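Local coordinates for protein PtLCIB4 H88A mutant (PDB 5B5Z) that belongs to the LCIB family of zinc-binding beta-carbonic anhydrases and probably interconverts carbon dioxide and bicarbonate, at residues Ala32-Met37 against Phe256-Phe261. Residues are numbered along the deposited sequence; the frame is centred on the assembly and turned at random.
Sequences AELVAM and FVVRRF
Helix-on-sheet packing joins L34 and M37, one turn apart on helix 31-43, to F256, V258 and F261 on the bulged strand 255-264. No hydrogen bond crosses between the segments; the contact is made by apolar carbons alone. L34 straddles the start of the strand with its two branches. Its CD2 sits 3.7 Å from F256 CB and 3.8 Å from F256 CG, meeting the root of the ring obliquely, while its CD1 lies 3.6 Å from V258 CG2. V258 CG2 thus touches L34 CD1 and also lies at the edge of the F256 ring, in its plane. M37 reaches farther. Its chain runs extended until CG-SD, where a bend (chi3 72°) turns the terminal methyl to the strand, and CE ends 4.2 Å from F261 CD2 and 4.4 Å from V258 CG2. The M37 and F261 side chains run past one another in opposite directions; the nearest approaches here are longer than those at L34. A classic beta bulge, with R259 and R260 both facing G242, lies between V258 and F261, where the chain turns a corner at R259. The axes of 32-37 and 256-258 come within 9.5 Å of each other at their closest, their N-to-C directions 40° apart. Beyond the pair, L67 of helix 65-75 touches both L34 and F256, and F71 adds to L34. V241 of strand 238-247 lies against F256 and F261, with F274 meeting the F261 ring and L277 touching M37.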
ATOM      1  N   ALA A  32      15.744  13.972  -3.161  1.00 20.70           N
ATOM      2  CA  ALA A  32      16.988  13.943  -2.406  1.00 18.74           C
ATOM      3  C   ALA A  32      17.065  15.103  -1.412  1.00 18.08           C
ATOM      4  O   ALA A  32      17.438  14.916  -0.251  1.00 18.76           O
ATOM      5  CB  ALA A  32      18.188  13.964  -3.362  1.00 19.16           C
ATOM      6  N   GLU A  33      16.696  16.300  -1.861  1.00 17.35           N
ATOM      7  CA  GLU A  33      16.657  17.457  -0.974  1.00 16.18           C
ATOM      8  C   GLU A  33      15.688  17.253   0.179  1.00 16.89           C
ATOM      9  O   GLU A  33      15.965  17.632   1.308  1.00 18.49           O
ATOM     10  CB  GLU A  33      16.271  18.721  -1.758  1.00 19.53           C
ATOM     11  CG  GLU A  33      17.384  19.222  -2.683  1.00 23.52           C
ATOM     12  CD  GLU A  33      16.903  20.238  -3.723  1.00 27.06           C
ATOM     13  OE1 GLU A  33      15.677  20.482  -3.830  1.00 22.38           O
ATOM     14  OE2 GLU A  33      17.762  20.795  -4.445  1.00 30.56           O
ATOM     15  N   LEU A  34      14.531  16.680  -0.122  1.00 16.00           N
ATOM     16  CA  LEU A  34      13.527  16.426   0.906  1.00 15.00           C
ATOM     17  C   LEU A  34      14.042  15.474   1.993  1.00 14.16           C
ATOM     18  O   LEU A  34      13.937  15.746   3.188  1.00 16.08           O
ATOM     19  CB  LEU A  34      12.263  15.849   0.268  1.00 14.98           C
ATOM     20  CG  LEU A  34      11.184  15.406   1.262  1.00 14.98           C
ATOM     21  CD1 LEU A  34      10.533  16.620   1.911  1.00 16.35           C
ATOM     22  CD2 LEU A  34      10.148  14.535   0.553  1.00 16.86           C
ATOM     23  N   VAL A  35      14.558  14.330   1.572  1.00 15.60           N
ATOM     24  CA  VAL A  35      15.003  13.335   2.531  1.00 14.98           C
ATOM     25  C   VAL A  35      16.169  13.874   3.365  1.00 16.17           C
ATOM     26  O   VAL A  35      16.209  13.682   4.580  1.00 18.49           O
ATOM     27  CB  VAL A  35      15.384  12.039   1.829  1.00 16.83           C
ATOM     28  CG1 VAL A  35      16.002  11.042   2.825  1.00 17.77           C
ATOM     29  CG2 VAL A  35      14.136  11.434   1.188  1.00 18.02           C
ATOM     30  N   ALA A  36      17.085  14.584   2.715  1.00 16.96           N
ATOM     31  CA  ALA A  36      18.206  15.195   3.426  1.00 20.69           C
ATOM     32  C   ALA A  36      17.721  16.188   4.476  1.00 18.83           C
ATOM     33  O   ALA A  36      18.149  16.150   5.633  1.00 20.25           O
ATOM     34  CB  ALA A  36      19.144  15.875   2.443  1.00 21.52           C
ATOM     35  N   MET A  37      16.795  17.056   4.078  1.00 16.51           N
ATOM     36  CA  MET A  37      16.269  18.073   4.974  1.00 18.23           C
ATOM     37  C   MET A  37      15.505  17.470   6.154  1.00 19.31           C
ATOM     38  O   MET A  37      15.708  17.859   7.303  1.00 22.13           O
ATOM     39  CB  MET A  37      15.361  19.036   4.204  1.00 21.26           C
ATOM     40  CG  MET A  37      14.811  20.117   5.082  1.00 22.80           C
ATOM     41  SD  MET A  37      13.349  20.939   4.412  1.00 38.24           S
ATOM     42  CE  MET A  37      12.083  19.662   4.589  1.00 25.20           C
ATOM     43  N   PHE A 256       8.797  17.167  -4.384  1.00 13.72           N
ATOM     44  CA  PHE A 256       7.802  17.170  -3.329  1.00 12.69           C
ATOM     45  C   PHE A 256       7.617  18.587  -2.819  1.00 16.97           C
ATOM     46  O   PHE A 256       8.590  19.309  -2.595  1.00 16.74           O
ATOM     47  CB  PHE A 256       8.232  16.223  -2.188  1.00 13.30           C
ATOM     48  CG  PHE A 256       7.118  15.875  -1.214  1.00 14.01           C
ATOM     49  CD1 PHE A 256       6.879  16.657  -0.080  1.00 12.72           C
ATOM     50  CD2 PHE A 256       6.320  14.748  -1.429  1.00 15.16           C
ATOM     51  CE1 PHE A 256       5.858  16.329   0.820  1.00 13.78           C
ATOM     52  CE2 PHE A 256       5.309  14.406  -0.528  1.00 14.75           C
ATOM     53  CZ  PHE A 256       5.072  15.199   0.591  1.00 15.57           C
ATOM     54  N   VAL A 257       6.358  18.979  -2.660  1.00 13.28           N
ATOM     55  CA  VAL A 257       6.000  20.261  -2.085  1.00 14.28           C
ATOM     56  C   VAL A 257       5.581  20.068  -0.642  1.00 14.53           C
ATOM     57  O   VAL A 257       4.508  19.543  -0.388  1.00 14.40           O
ATOM     58  CB  VAL A 257       4.832  20.904  -2.860  1.00 14.23           C
ATOM     59  CG1 VAL A 257       4.569  22.353  -2.373  1.00 19.24           C
ATOM     60  CG2 VAL A 257       5.091  20.836  -4.356  1.00 18.12           C
ATOM     61  N   VAL A 258       6.410  20.494   0.302  1.00 13.85           N
ATOM     62  CA  VAL A 258       6.081  20.347   1.719  1.00 13.63           C
ATOM     63  C   VAL A 258       5.047  21.362   2.182  1.00 14.23           C
ATOM     64  O   VAL A 258       5.267  22.570   2.097  1.00 15.44           O
ATOM     65  CB  VAL A 258       7.322  20.500   2.614  1.00 14.02           C
ATOM     66  CG1 VAL A 258       6.945  20.291   4.062  1.00 15.74           C
ATOM     67  CG2 VAL A 258       8.369  19.505   2.214  1.00 16.40           C
ATOM     68  N   ARG A 259       3.927  20.864   2.689  1.00 14.75           N
ATOM     69  CA  ARG A 259       2.878  21.721   3.214  1.00 15.29           C
ATOM     70  C   ARG A 259       2.786  21.638   4.747  1.00 16.68           C
ATOM     71  O   ARG A 259       2.350  22.582   5.410  1.00 18.62           O
ATOM     72  CB  ARG A 259       1.545  21.333   2.577  1.00 15.92           C
ATOM     73  CG  ARG A 259       1.406  21.713   1.126  1.00 19.16           C
ATOM     74  CD  ARG A 259       1.168  23.212   0.990  1.00 23.57           C
ATOM     75  NE  ARG A 259       0.139  23.488  -0.007  1.00 33.29           N
ATOM     76  CZ  ARG A 259       0.402  23.936  -1.229  1.00 27.74           C
ATOM     77  NH1 ARG A 259       1.653  24.153  -1.595  1.00 30.46           N
ATOM     78  NH2 ARG A 259      -0.583  24.152  -2.079  1.00 31.71           N
ATOM     79  N   ARG A 260       3.209  20.499   5.301  1.00 15.13           N
ATOM     80  CA  ARG A 260       3.197  20.241   6.737  1.00 16.96           C
ATOM     81  C   ARG A 260       4.487  19.523   7.121  1.00 15.09           C
ATOM     82  O   ARG A 260       4.894  18.563   6.457  1.00 14.14           O
ATOM     83  CB  ARG A 260       1.996  19.380   7.152  1.00 20.19           C
ATOM     84  N   PHE A 261       5.152  20.005   8.163  1.00 16.04           N
ATOM     85  CA  PHE A 261       6.313  19.308   8.710  1.00 15.53           C
ATOM     86  C   PHE A 261       6.360  19.652  10.190  1.00 18.04           C
ATOM     87  O   PHE A 261       6.704  20.772  10.559  1.00 19.60           O
ATOM     88  CB  PHE A 261       7.594  19.721   7.998  1.00 17.40           C
ATOM     89  CG  PHE A 261       8.816  18.981   8.466  1.00 16.35           C
ATOM     90  CD1 PHE A 261       8.707  17.760   9.112  1.00 17.01           C
ATOM     91  CD2 PHE A 261      10.075  19.514   8.251  1.00 18.78           C
ATOM     92  CE1 PHE A 261       9.841  17.090   9.538  1.00 17.08           C
ATOM     93  CE2 PHE A 261      11.215  18.847   8.678  1.00 17.94           C
ATOM     94  CZ  PHE A 261      11.096  17.632   9.309  1.00 18.48           C
TER